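Long-range contacts in glyoxylate-induced Protein (Pseudomonas aeruginosa, PDB 1SQ4), which is a double beta-barrel cupin of unproven function that may act as a ureidoglycine aminohydrolase: residues A[4-9]-A[217-222]; A[83-88]-A[140-145]; A[91-96]-A[117-122]; A[193-198]-A[257-262]. All blocks are in the same frame, centred on the assembly; numbering follows the deposited sequence.

Contact 1. Residues A[4-9]-A[217-222]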
loop_
_atom_site.group_PDB
_atom_site.type_symbol
_atom_site.label_atom_id
_atom_site.label_comp_id
_atom_site.label_asym_id
_atom_site.label_seq_id
_atom_site.Cartn_x
_atom_site.Cartn_y
_atom_site.Cartn_z
ATOM N N SER A 4 38.490 -19.464 10.137
ATOM C CA SER A 4 37.289 -18.725 9.729
ATOM C C SER A 4 37.390 -18.131 8.332
ATOM O O SER A 4 38.465 -17.719 7.892
ATOM C CB SER A 4 36.985 -17.588 10.708
ATOM O OG SER A 4 36.563 -18.071 11.971
ATOM N N SER A 5 36.254 -18.070 7.646
ATOM C CA SER A 5 36.197 -17.524 6.299
ATOM C C SER A 5 35.491 -16.180 6.303
ATOM O O SER A 5 34.679 -15.888 7.187
ATOM C CB SER A 5 35.422 -18.460 5.384
ATOM O OG SER A 5 34.049 -18.468 5.739
ATOM N N TYR A 6 35.790 -15.362 5.303
ATOM C CA TYR A 6 35.159 -14.062 5.196
ATOM C C TYR A 6 34.907 -13.740 3.733
ATOM O O TYR A 6 35.761 -13.959 2.880
ATOM C CB TYR A 6 36.053 -12.997 5.817
ATOM C CG TYR A 6 36.609 -13.361 7.173
ATOM C CD1 TYR A 6 35.852 -13.213 8.339
ATOM C CD2 TYR A 6 37.912 -13.819 7.290
ATOM C CE1 TYR A 6 36.403 -13.512 9.598
ATOM C CE2 TYR A 6 38.466 -14.118 8.522
ATOM C CZ TYR A 6 37.721 -13.963 9.667
ATOM O OH TYR A 6 38.338 -14.236 10.863
ATOM N N TYR A 7 33.722 -13.234 3.437
ATOM C CA TYR A 7 33.396 -12.891 2.070
ATOM C C TYR A 7 34.083 -11.590 1.688
ATOM O O TYR A 7 34.247 -10.691 2.521
ATOM C CB TYR A 7 31.883 -12.749 1.894
ATOM C CG TYR A 7 31.485 -12.169 0.560
ATOM C CD1 TYR A 7 31.468 -10.790 0.350
ATOM C CD2 TYR A 7 31.123 -12.998 -0.505
ATOM C CE1 TYR A 7 31.092 -10.252 -0.888
ATOM C CE2 TYR A 7 30.749 -12.463 -1.748
ATOM C CZ TYR A 7 30.732 -11.096 -1.930
ATOM O OH TYR A 7 30.329 -10.566 -3.139
ATOM N N ALA A 8 34.484 -11.502 0.421
ATOM C CA ALA A 8 35.150 -10.317 -0.106
ATOM C C ALA A 8 34.767 -10.100 -1.567
ATOM O O ALA A 8 34.906 -10.997 -2.394
ATOM C CB ALA A 8 36.659 -10.457 0.024
ATOM N N PRO A 9 34.284 -8.893 -1.899
ATOM C CA PRO A 9 33.877 -8.543 -3.256
ATOM C C PRO A 9 35.043 -8.713 -4.195
ATOM O O PRO A 9 36.201 -8.596 -3.791
ATOM C CB PRO A 9 33.495 -7.074 -3.141
ATOM C CG PRO A 9 33.152 -6.907 -1.716
ATOM C CD PRO A 9 34.202 -7.714 -1.025
ATOM N N TYR A 217 27.021 -5.997 8.394
ATOM C CA TYR A 217 27.591 -6.520 7.153
ATOM C C TYR A 217 27.828 -8.012 7.336
ATOM O O TYR A 217 28.692 -8.418 8.106
ATOM C CB TYR A 217 28.911 -5.817 6.808
ATOM C CG TYR A 217 29.518 -6.287 5.505
ATOM C CD1 TYR A 217 30.160 -7.514 5.418
ATOM C CD2 TYR A 217 29.395 -5.527 4.341
ATOM C CE1 TYR A 217 30.663 -7.979 4.211
ATOM C CE2 TYR A 217 29.899 -5.984 3.122
ATOM C CZ TYR A 217 30.533 -7.217 3.070
ATOM O OH TYR A 217 31.048 -7.678 1.881
ATOM N N VAL A 218 27.068 -8.832 6.626
ATOM C CA VAL A 218 27.219 -10.268 6.781
ATOM C C VAL A 218 28.564 -10.752 6.253
ATOM O O VAL A 218 28.840 -10.670 5.060
ATOM C CB VAL A 218 26.082 -11.018 6.065
ATOM C CG1 VAL A 218 26.137 -12.493 6.408
ATOM C CG2 VAL A 218 24.744 -10.422 6.469
ATOM N N LEU A 219 29.396 -11.257 7.157
ATOM C CA LEU A 219 30.707 -11.762 6.790
ATOM C C LEU A 219 30.656 -13.215 6.334
ATOM O O LEU A 219 31.407 -13.627 5.452
ATOM C CB LEU A 219 31.687 -11.656 7.967
ATOM C CG LEU A 219 32.228 -10.269 8.315
ATOM C CD1 LEU A 219 33.231 -10.370 9.445
ATOM C CD2 LEU A 219 32.864 -9.646 7.081
ATOM N N GLU A 220 29.765 -13.991 6.931
ATOM C CA GLU A 220 29.668 -15.393 6.600
ATOM C C GLU A 220 28.319 -15.987 6.908
ATOM O O GLU A 220 27.674 -15.615 7.886
ATOM C CB GLU A 220 30.731 -16.148 7.375
ATOM C CG GLU A 220 30.591 -17.635 7.356
ATOM C CD GLU A 220 31.587 -18.289 8.279
ATOM O OE1 GLU A 220 31.725 -17.805 9.428
ATOM O OE2 GLU A 220 32.231 -19.285 7.864
ATOM N N GLY A 221 27.901 -16.926 6.069
ATOM C CA GLY A 221 26.638 -17.592 6.290
ATOM C C GLY A 221 25.439 -17.004 5.588
ATOM O O GLY A 221 25.528 -16.088 4.771
ATOM N N LYS A 222 24.291 -17.567 5.922
ATOM C CA LYS A 222 23.025 -17.153 5.365
ATOM C C LYS A 222 22.011 -17.300 6.487
ATOM O O LYS A 222 22.231 -18.046 7.446
ATOM C CB LYS A 222 22.643 -18.050 4.175
ATOM C CG LYS A 222 23.678 -18.076 3.048
ATOM C CD LYS A 222 23.072 -18.288 1.640
ATOM C CE LYS A 222 22.483 -19.686 1.412
ATOM N NZ LYS A 222 21.218 -19.937 2.178
#
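Tyr7 lays one edge of its ring against the hydroxyl of Tyr217: CD1 lies 3.5 Å from Tyr217 OH, close to the plane of the Tyr7 ring, and the two side chains run at about a right angle. Both tyrosines carry CG anti to the backbone N (chi1 170° in Tyr7), and it is the far end of Tyr217 that reaches the N-terminal segment, passing on to Pro9, whose CG is 4.2 Å from Tyr217 OH. Next along the chain, Tyr6 meets the strand through one ring carbon, CD1, 4.0 Å from Leu219 CD1; the methyl approaches the ring obliquely. The phenol of Tyr6 is taken up elsewhere, by a hydrogen bond to Glu161. Two hydrogen bonds join the segments, one between backbones and one between side chains. Tyr7 N donates to Leu219 O at 3.1 Å. Ser5 OG donates to Glu220 OE2 at 2.9 Å, reaching it from 60° above the carboxylate plane, after the glutamate has stretched out beyond CG to bring its carboxylate to the serine. Leu219 and Glu220 both face Arg259 of the neighbouring strand. That pairing is a classic beta bulge, placed at the end of strand 212-220 in the C-terminal cupin barrel, and the irregular N-terminal segment crosses beside it.

Contact 2. Residues A[83-88]-A[140-145]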
loop_
_atom_site.group_PDB
_atom_site.type_symbol
_atom_site.label_atom_id
_atom_site.label_comp_id
_atom_site.label_asym_id
_atom_site.label_seq_id
_atom_site.Cartn_x
_atom_site.Cartn_y
_atom_site.Cartn_z
ATOM N N LYS A 83 49.619 8.487 2.997
ATOM C CA LYS A 83 48.794 9.565 3.523
ATOM C C LYS A 83 47.368 9.076 3.326
ATOM O O LYS A 83 46.578 9.699 2.622
ATOM C CB LYS A 83 49.032 10.849 2.730
ATOM C CG LYS A 83 50.446 11.392 2.869
ATOM C CD LYS A 83 50.845 12.334 1.721
ATOM C CE LYS A 83 50.139 13.681 1.775
ATOM N NZ LYS A 83 50.567 14.576 0.662
ATOM N N PRO A 84 47.020 7.952 3.970
ATOM C CA PRO A 84 45.694 7.331 3.884
ATOM C C PRO A 84 44.523 8.193 4.350
ATOM O O PRO A 84 43.511 8.301 3.656
ATOM C CB PRO A 84 45.862 6.068 4.713
ATOM C CG PRO A 84 46.788 6.522 5.793
ATOM C CD PRO A 84 47.813 7.339 5.051
ATOM N N GLU A 85 44.655 8.813 5.516
ATOM C CA GLU A 85 43.585 9.650 6.037
ATOM C C GLU A 85 43.925 11.135 5.934
ATOM O O GLU A 85 45.034 11.549 6.262
ATOM C CB GLU A 85 43.298 9.290 7.498
ATOM C CG GLU A 85 42.090 10.006 8.065
ATOM C CD GLU A 85 40.821 9.637 7.330
ATOM O OE1 GLU A 85 40.436 8.453 7.406
ATOM O OE2 GLU A 85 40.223 10.518 6.674
ATOM N N GLN A 86 42.960 11.935 5.486
ATOM C CA GLN A 86 43.159 13.378 5.343
ATOM C C GLN A 86 42.447 14.147 6.438
ATOM O O GLN A 86 42.751 15.314 6.699
ATOM C CB GLN A 86 42.633 13.852 3.991
ATOM C CG GLN A 86 43.414 13.315 2.831
ATOM C CD GLN A 86 44.886 13.591 2.977
ATOM O OE1 GLN A 86 45.560 13.027 3.849
ATOM N NE2 GLN A 86 45.401 14.473 2.131
ATOM N N ASP A 87 41.495 13.473 7.074
ATOM C CA ASP A 87 40.696 14.070 8.132
ATOM C C ASP A 87 41.301 13.807 9.508
ATOM O O ASP A 87 41.346 12.670 9.976
ATOM C CB ASP A 87 39.273 13.510 8.068
ATOM C CG ASP A 87 38.283 14.324 8.877
ATOM O OD1 ASP A 87 38.609 14.715 10.025
ATOM O OD2 ASP A 87 37.170 14.556 8.364
ATOM N N PRO A 88 41.752 14.871 10.179
ATOM C CA PRO A 88 42.361 14.804 11.504
ATOM C C PRO A 88 41.436 14.316 12.618
ATOM O O PRO A 88 41.910 13.850 13.653
ATOM C CB PRO A 88 42.829 16.234 11.726
ATOM C CG PRO A 88 41.759 17.022 11.041
ATOM C CD PRO A 88 41.608 16.270 9.743
ATOM N N TRP A 140 37.042 -0.583 5.850
ATOM C CA TRP A 140 37.529 0.620 6.500
ATOM C C TRP A 140 36.326 1.414 7.009
ATOM O O TRP A 140 35.583 2.022 6.243
ATOM C CB TRP A 140 38.356 1.427 5.494
ATOM C CG TRP A 140 39.022 2.683 6.018
ATOM C CD1 TRP A 140 39.066 3.119 7.308
ATOM C CD2 TRP A 140 39.671 3.696 5.233
ATOM N NE1 TRP A 140 39.691 4.349 7.376
ATOM C CE2 TRP A 140 40.069 4.726 6.110
ATOM C CE3 TRP A 140 39.947 3.839 3.861
ATOM C CZ2 TRP A 140 40.726 5.876 5.677
ATOM C CZ3 TRP A 140 40.605 4.992 3.428
ATOM C CH2 TRP A 140 40.980 5.991 4.336
ATOM N N ILE A 141 36.137 1.397 8.320
ATOM C CA ILE A 141 35.029 2.094 8.929
ATOM C C ILE A 141 35.496 3.410 9.558
ATOM O O ILE A 141 36.384 3.418 10.411
ATOM C CB ILE A 141 34.386 1.183 9.972
ATOM C CG1 ILE A 141 33.964 -0.119 9.301
ATOM C CG2 ILE A 141 33.194 1.858 10.586
ATOM C CD1 ILE A 141 33.575 -1.217 10.251
ATOM N N ARG A 142 34.885 4.517 9.139
ATOM C CA ARG A 142 35.263 5.840 9.639
ATOM C C ARG A 142 34.189 6.583 10.410
ATOM O O ARG A 142 32.994 6.393 10.179
ATOM C CB ARG A 142 35.724 6.738 8.479
ATOM C CG ARG A 142 37.004 6.265 7.795
ATOM C CD ARG A 142 37.261 6.958 6.465
ATOM N NE ARG A 142 37.773 8.327 6.570
ATOM C CZ ARG A 142 37.037 9.420 6.408
ATOM N NH1 ARG A 142 35.741 9.311 6.140
ATOM N NH2 ARG A 142 37.600 10.618 6.482
ATOM N N LYS A 143 34.633 7.444 11.320
ATOM C CA LYS A 143 33.733 8.261 12.120
ATOM C C LYS A 143 34.493 9.388 12.779
ATOM O O LYS A 143 35.653 9.233 13.150
ATOM C CB LYS A 143 33.063 7.444 13.223
ATOM C CG LYS A 143 32.222 8.275 14.203
ATOM C CD LYS A 143 31.899 7.447 15.438
ATOM C CE LYS A 143 30.947 8.126 16.431
ATOM N NZ LYS A 143 31.302 9.513 16.827
ATOM N N HIS A 144 33.845 10.528 12.924
ATOM C CA HIS A 144 34.500 11.622 13.592
ATOM C C HIS A 144 34.424 11.286 15.075
ATOM O O HIS A 144 33.341 11.063 15.633
ATOM C CB HIS A 144 33.789 12.941 13.289
ATOM C CG HIS A 144 34.099 13.495 11.932
ATOM N ND1 HIS A 144 33.272 14.399 11.297
ATOM C CD2 HIS A 144 35.149 13.306 11.105
ATOM C CE1 HIS A 144 33.802 14.741 10.139
ATOM N NE2 HIS A 144 34.943 14.093 9.994
ATOM N N TYR A 145 35.592 11.224 15.700
ATOM C CA TYR A 145 35.695 10.912 17.113
ATOM C C TYR A 145 35.160 12.058 17.947
ATOM O O TYR A 145 35.363 13.222 17.619
ATOM C CB TYR A 145 37.158 10.639 17.478
ATOM C CG TYR A 145 37.362 10.347 18.949
ATOM C CD1 TYR A 145 37.905 11.308 19.802
ATOM C CD2 TYR A 145 36.965 9.119 19.505
ATOM C CE1 TYR A 145 38.043 11.062 21.163
ATOM C CE2 TYR A 145 37.103 8.873 20.875
ATOM C CZ TYR A 145 37.640 9.857 21.690
ATOM O OH TYR A 145 37.744 9.657 23.035
#
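Glu85 and Arg142 approach from opposite directions and meet side-on, the arginine giving NE to OE1 at 2.8 Å and NH2 to OE2 at 2.6 Å. Both oxygens are approached on their syn side and lie close to the guanidinium plane, making a two-pronged salt bridge with the flat groups 25° apart. The glutamate reaches it with CG anti to the backbone N and a bend at chi2 (62°), while the arginine bends at chi3 (77°). Glu85 OE2 also accepts Asp87 N through its anti lone pair, so the loop's own backbone helps hold it. Residues 84-87 run roughly the same way as 140-144 of strand 136-144, in the N-terminal cupin barrel; the CA atoms of Asp87 and His144 are 8.6 Å apart, so side chains make the link. Trp140 presents its six-membered edge to Glu85 OE1, 3.1 Å from CZ2, and to Pro84 O; Arg142 CD lies over one face of the indole, offset toward its rim. His144 NE2 donates to Asp87 OD2 at 2.8 Å, from above the carboxylate plane but near that of the imidazole. His144 ND1 bonds to Thr273 O of a second subunit, whose His269 packs on Trp140.

Contact 3. Residues A[91-96]-A[117-122]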
loop_
_atom_site.group_PDB
_atom_site.type_symbol
_atom_site.label_atom_id
_atom_site.label_comp_id
_atom_site.label_asym_id
_atom_site.label_seq_id
_atom_site.Cartn_x
_atom_site.Cartn_y
_atom_site.Cartn_z
ATOM N N GLU A 91 38.398 8.713 13.041
ATOM C CA GLU A 91 38.935 7.557 13.747
ATOM C C GLU A 91 38.585 6.407 12.810
ATOM O O GLU A 91 37.713 6.559 11.953
ATOM C CB GLU A 91 38.260 7.387 15.109
ATOM C CG GLU A 91 36.772 7.133 15.041
ATOM C CD GLU A 91 36.123 7.053 16.416
ATOM O OE1 GLU A 91 35.334 7.962 16.747
ATOM O OE2 GLU A 91 36.396 6.080 17.166
ATOM N N ALA A 92 39.256 5.269 12.946
ATOM C CA ALA A 92 38.971 4.150 12.057
ATOM C C ALA A 92 39.140 2.755 12.658
ATOM O O ALA A 92 39.649 2.572 13.767
ATOM C CB ALA A 92 39.835 4.259 10.794
ATOM N N VAL A 93 38.685 1.777 11.887
ATOM C CA VAL A 93 38.800 0.379 12.230
ATOM C C VAL A 93 39.051 -0.340 10.908
ATOM O O VAL A 93 38.261 -0.227 9.963
ATOM C CB VAL A 93 37.517 -0.171 12.873
ATOM C CG1 VAL A 93 37.640 -1.671 13.053
ATOM C CG2 VAL A 93 37.277 0.497 14.213
ATOM N N LEU A 94 40.169 -1.049 10.832
ATOM C CA LEU A 94 40.525 -1.794 9.633
ATOM C C LEU A 94 40.287 -3.265 9.914
ATOM O O LEU A 94 40.699 -3.792 10.952
ATOM C CB LEU A 94 41.998 -1.553 9.270
ATOM C CG LEU A 94 42.376 -0.552 8.169
ATOM C CD1 LEU A 94 41.609 0.741 8.305
ATOM C CD2 LEU A 94 43.869 -0.294 8.230
ATOM N N PHE A 95 39.612 -3.926 8.985
ATOM C CA PHE A 95 39.309 -5.335 9.141
ATOM C C PHE A 95 39.563 -6.076 7.844
ATOM O O PHE A 95 38.742 -6.032 6.925
ATOM C CB PHE A 95 37.847 -5.509 9.538
ATOM C CG PHE A 95 37.455 -6.930 9.755
ATOM C CD1 PHE A 95 37.966 -7.640 10.834
ATOM C CD2 PHE A 95 36.613 -7.577 8.857
ATOM C CE1 PHE A 95 37.640 -8.970 11.015
ATOM C CE2 PHE A 95 36.281 -8.913 9.035
ATOM C CZ PHE A 95 36.797 -9.615 10.112
ATOM N N VAL A 96 40.685 -6.778 7.770
ATOM C CA VAL A 96 41.014 -7.495 6.549
ATOM C C VAL A 96 40.220 -8.785 6.384
ATOM O O VAL A 96 40.112 -9.586 7.310
ATOM C CB VAL A 96 42.519 -7.786 6.486
ATOM C CG1 VAL A 96 42.942 -8.454 7.757
ATOM C CG2 VAL A 96 42.837 -8.659 5.280
ATOM N N TYR A 117 42.226 -7.234 12.873
ATOM C CA TYR A 117 41.445 -6.071 13.308
ATOM C C TYR A 117 42.372 -4.963 13.808
ATOM O O TYR A 117 43.249 -5.197 14.628
ATOM C CB TYR A 117 40.496 -6.513 14.429
ATOM C CG TYR A 117 39.452 -5.510 14.895
ATOM C CD1 TYR A 117 38.117 -5.638 14.514
ATOM C CD2 TYR A 117 39.778 -4.515 15.812
ATOM C CE1 TYR A 117 37.126 -4.816 15.046
ATOM C CE2 TYR A 117 38.800 -3.687 16.350
ATOM C CZ TYR A 117 37.470 -3.845 15.968
ATOM O OH TYR A 117 36.502 -3.052 16.548
ATOM N N ALA A 118 42.165 -3.749 13.322
ATOM C CA ALA A 118 43.006 -2.639 13.733
ATOM C C ALA A 118 42.198 -1.383 14.039
ATOM O O ALA A 118 41.314 -1.006 13.273
ATOM C CB ALA A 118 44.042 -2.349 12.648
ATOM N N PHE A 119 42.494 -0.755 15.174
ATOM C CA PHE A 119 41.816 0.469 15.585
ATOM C C PHE A 119 42.804 1.621 15.523
ATOM O O PHE A 119 43.866 1.599 16.153
ATOM C CB PHE A 119 41.257 0.350 17.004
ATOM C CG PHE A 119 40.657 1.631 17.518
ATOM C CD1 PHE A 119 41.364 2.440 18.400
ATOM C CD2 PHE A 119 39.416 2.069 17.059
ATOM C CE1 PHE A 119 40.852 3.667 18.806
ATOM C CE2 PHE A 119 38.898 3.293 17.457
ATOM C CZ PHE A 119 39.620 4.092 18.333
ATOM N N ILE A 120 42.439 2.636 14.759
ATOM C CA ILE A 120 43.292 3.784 14.577
ATOM C C ILE A 120 42.607 4.958 15.216
ATOM O O ILE A 120 41.490 5.280 14.860
ATOM C CB ILE A 120 43.476 4.046 13.091
ATOM C CG1 ILE A 120 43.973 2.772 12.416
ATOM C CG2 ILE A 120 44.433 5.180 12.859
ATOM C CD1 ILE A 120 44.151 2.934 10.935
ATOM N N PRO A 121 43.246 5.580 16.217
ATOM C CA PRO A 121 42.679 6.743 16.915
ATOM C C PRO A 121 42.744 8.007 16.062
ATOM O O PRO A 121 43.592 8.132 15.180
ATOM C CB PRO A 121 43.522 6.832 18.190
ATOM C CG PRO A 121 44.826 6.235 17.778
ATOM C CD PRO A 121 44.397 5.041 16.958
ATOM N N PRO A 122 41.856 8.969 16.328
ATOM C CA PRO A 122 41.814 10.218 15.565
ATOM C C PRO A 122 43.132 10.963 15.490
ATOM O O PRO A 122 43.812 11.137 16.496
ATOM C CB PRO A 122 40.721 11.011 16.268
ATOM C CG PRO A 122 40.840 10.558 17.676
ATOM C CD PRO A 122 41.060 9.076 17.560
#
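The ring of Tyr117 carries Val93 CG1 over one face, 3.9 Å from the centroid and 23° off the ring normal, a CH-pi contact. The valine delivers that methyl with CG1 anti to the backbone N (chi1 173°), and its other methyl, CG2, comes instead to the edge of the Phe119 ring, 3.9 Å from CD2. Glu91 OE2 is at the same ring's edge, 3.8 Å from CE2, with the carboxylate steeply turned to the ring. Phe181 also stacks with Tyr117, and His189 meets Phe119 edge-to-face. Phe95 adds an oblique contact to Tyr117, its side chain crossing at about a right angle. Val93, Phe95, Tyr117 and Phe119 share one side of the sheet, whereas Ala92, Leu94, Ala118 and Ile120 lie on the other, where Leu94 CB meets Ala118 CB at 4.0 Å. Four backbone hydrogen bonds join the antiparallel strands, a pair from the N-terminal cupin beta-barrel with axes 4.5 Å apart at 167°: Ala92 pairs with Ile120 and Leu94 with Ala118. Strand 90-98 is hydrogen-bonded on its other flank to strand 136-144. The aromatic side turns toward strand 191-198, where Tyr117 OH bonds to Val193 O, while Leu94 and Ile120 touch strand 126-129.

Contact 4. Residues A[193-198]-A[257-262]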
loop_
_atom_site.group_PDB
_atom_site.type_symbol
_atom_site.label_atom_id
_atom_site.label_comp_id
_atom_site.label_asym_id
_atom_site.label_seq_id
_atom_site.Cartn_x
_atom_site.Cartn_y
_atom_site.Cartn_z
ATOM N N VAL A 193 32.974 -1.769 17.014
ATOM C CA VAL A 193 32.885 -2.497 15.759
ATOM C C VAL A 193 33.130 -3.935 16.202
ATOM O O VAL A 193 34.273 -4.332 16.438
ATOM C CB VAL A 193 33.993 -2.062 14.760
ATOM C CG1 VAL A 193 33.818 -2.783 13.439
ATOM C CG2 VAL A 193 33.941 -0.567 14.530
ATOM N N ASN A 194 32.056 -4.702 16.360
ATOM C CA ASN A 194 32.170 -6.102 16.790
ATOM C C ASN A 194 31.663 -7.028 15.696
ATOM O O ASN A 194 31.334 -6.585 14.601
ATOM C CB ASN A 194 31.340 -6.369 18.049
ATOM C CG ASN A 194 31.467 -5.269 19.086
ATOM O OD1 ASN A 194 32.574 -4.930 19.527
ATOM N ND2 ASN A 194 30.329 -4.714 19.498
ATOM N N ILE A 195 31.617 -8.319 16.005
ATOM C CA ILE A 195 31.110 -9.315 15.081
ATOM C C ILE A 195 30.099 -10.146 15.849
ATOM O O ILE A 195 30.419 -10.720 16.890
ATOM C CB ILE A 195 32.204 -10.243 14.567
ATOM C CG1 ILE A 195 33.336 -9.423 13.968
ATOM C CG2 ILE A 195 31.619 -11.189 13.499
ATOM C CD1 ILE A 195 34.468 -10.266 13.425
ATOM N N VAL A 196 28.869 -10.188 15.348
ATOM C CA VAL A 196 27.817 -10.949 15.998
ATOM C C VAL A 196 27.837 -12.361 15.411
ATOM O O VAL A 196 27.811 -12.532 14.199
ATOM C CB VAL A 196 26.461 -10.288 15.753
ATOM C CG1 VAL A 196 25.375 -11.007 16.533
ATOM C CG2 VAL A 196 26.540 -8.830 16.144
ATOM N N ASN A 197 27.896 -13.363 16.282
ATOM C CA ASN A 197 27.939 -14.750 15.858
ATOM C C ASN A 197 26.674 -15.533 16.183
ATOM O O ASN A 197 26.245 -15.590 17.339
ATOM C CB ASN A 197 29.106 -15.461 16.521
ATOM C CG ASN A 197 30.336 -14.618 16.578
ATOM O OD1 ASN A 197 30.840 -14.160 15.555
ATOM N ND2 ASN A 197 30.835 -14.400 17.781
ATOM N N PHE A 198 26.099 -16.147 15.152
ATOM C CA PHE A 198 24.899 -16.962 15.290
ATOM C C PHE A 198 25.192 -18.404 14.883
ATOM O O PHE A 198 25.576 -18.677 13.741
ATOM C CB PHE A 198 23.763 -16.446 14.403
ATOM C CG PHE A 198 23.126 -15.179 14.890
ATOM C CD1 PHE A 198 23.616 -13.937 14.495
ATOM C CD2 PHE A 198 22.027 -15.225 15.735
ATOM C CE1 PHE A 198 23.010 -12.757 14.928
ATOM C CE2 PHE A 198 21.411 -14.055 16.178
ATOM C CZ PHE A 198 21.906 -12.820 15.774
ATOM N N ARG A 257 28.255 -21.453 10.286
ATOM C CA ARG A 257 28.056 -20.344 11.206
ATOM C C ARG A 257 27.592 -19.113 10.426
ATOM O O ARG A 257 27.995 -18.913 9.286
ATOM C CB ARG A 257 29.354 -20.053 11.970
ATOM C CG ARG A 257 29.130 -19.324 13.284
ATOM C CD ARG A 257 30.298 -19.481 14.254
ATOM N NE ARG A 257 31.545 -19.011 13.666
ATOM C CZ ARG A 257 32.472 -18.312 14.314
ATOM N NH1 ARG A 257 32.307 -17.988 15.591
ATOM N NH2 ARG A 257 33.563 -17.918 13.671
ATOM N N PHE A 258 26.726 -18.307 11.030
ATOM C CA PHE A 258 26.213 -17.096 10.383
ATOM C C PHE A 258 26.693 -15.913 11.197
ATOM O O PHE A 258 26.372 -15.813 12.376
ATOM C CB PHE A 258 24.683 -17.101 10.367
ATOM C CG PHE A 258 24.083 -15.793 9.946
ATOM C CD1 PHE A 258 24.245 -15.323 8.646
ATOM C CD2 PHE A 258 23.360 -15.021 10.850
ATOM C CE1 PHE A 258 23.697 -14.099 8.253
ATOM C CE2 PHE A 258 22.809 -13.797 10.466
ATOM C CZ PHE A 258 22.977 -13.336 9.161
ATOM N N ARG A 259 27.446 -15.006 10.594
ATOM C CA ARG A 259 27.932 -13.892 11.387
ATOM C C ARG A 259 28.129 -12.601 10.615
ATOM O O ARG A 259 28.364 -12.617 9.413
ATOM C CB ARG A 259 29.225 -14.310 12.117
ATOM C CG ARG A 259 30.295 -14.989 11.252
ATOM C CD ARG A 259 31.289 -15.832 12.077
ATOM N NE ARG A 259 31.932 -15.088 13.162
ATOM C CZ ARG A 259 33.234 -14.831 13.232
ATOM N NH1 ARG A 259 34.049 -15.254 12.278
ATOM N NH2 ARG A 259 33.725 -14.141 14.252
ATOM N N TYR A 260 28.004 -11.471 11.297
ATOM C CA TYR A 260 28.176 -10.220 10.609
ATOM C C TYR A 260 28.899 -9.172 11.393
ATOM O O TYR A 260 28.832 -9.125 12.616
ATOM C CB TYR A 260 26.833 -9.666 10.154
ATOM C CG TYR A 260 25.788 -9.566 11.236
ATOM C CD1 TYR A 260 24.688 -10.431 11.245
ATOM C CD2 TYR A 260 25.854 -8.573 12.220
ATOM C CE1 TYR A 260 23.683 -10.310 12.196
ATOM C CE2 TYR A 260 24.844 -8.444 13.179
ATOM C CZ TYR A 260 23.766 -9.314 13.155
ATOM O OH TYR A 260 22.746 -9.189 14.069
ATOM N N LEU A 261 29.607 -8.332 10.658
ATOM C CA LEU A 261 30.356 -7.233 11.234
ATOM C C LEU A 261 29.336 -6.152 11.577
ATOM O O LEU A 261 28.443 -5.861 10.785
ATOM C CB LEU A 261 31.346 -6.721 10.194
ATOM C CG LEU A 261 32.147 -5.477 10.529
ATOM C CD1 LEU A 261 33.231 -5.811 11.539
ATOM C CD2 LEU A 261 32.756 -4.933 9.251
ATOM N N LEU A 262 29.467 -5.561 12.756
ATOM C CA LEU A 262 28.543 -4.524 13.200
ATOM C C LEU A 262 29.273 -3.330 13.789
ATOM O O LEU A 262 30.225 -3.485 14.558
ATOM C CB LEU A 262 27.593 -5.108 14.252
ATOM C CG LEU A 262 26.583 -4.185 14.953
ATOM C CD1 LEU A 262 25.522 -5.041 15.611
ATOM C CD2 LEU A 262 27.265 -3.298 15.983
#
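Asn197 OD1 receives two nitrogens of Arg259 from the same face of its amide plane, NE at 2.8 Å and NH2 at 3.2 Å, while lying only 5° out of the guanidinium plane. Arg259 gets there with CG set between the backbone N and the carbonyl carbon (chi1 49°) and a bend at chi3; its NH2 passes Ile195 CG2 at 3.7 Å. Across the sheet, Val196 CB sits over the Tyr260 ring, 4.0 Å from its centroid, and the Phe198 ring makes oblique pairs with Phe258 and Tyr260, completing an aromatic cluster. Backbone bonds fix this register: Asn194 with Leu262, Val196 with Tyr260 and Phe198 with Phe258, each in both directions, on strands 161° apart. In the next shell, Glu161 forms a salt bridge with Arg259, Ser177 holds Asn197 ND2, Tyr225 bonds to Tyr260 OH and Trp176 stacks on Phe198. The Asn197-Arg259 pair on one face and the aromatic cluster on the other sit on adjoining strands of the C-terminal cupin beta-barrel.

In the fold
Contacts 3 and 4 are buried strand pairings, one in each cupin barrel, built from backbone hydrogen bonds with apolar side chains on at least one side. Contact 2 is also buried, but joins a loop to a strand by charged side chains and lies against a second subunit; contact 1, partly buried, relies on few polar links. Contacts 2 and 3 share a sheet through neighbouring strands 136-144 and 90-98, as contacts 1 and 4 do through 212-220 and 258-265. The two barrels meet where Val93 packs on Val193 and Ile141 on Leu261, and where Leu219 of contact 1 reaches Phe95 of contact 3.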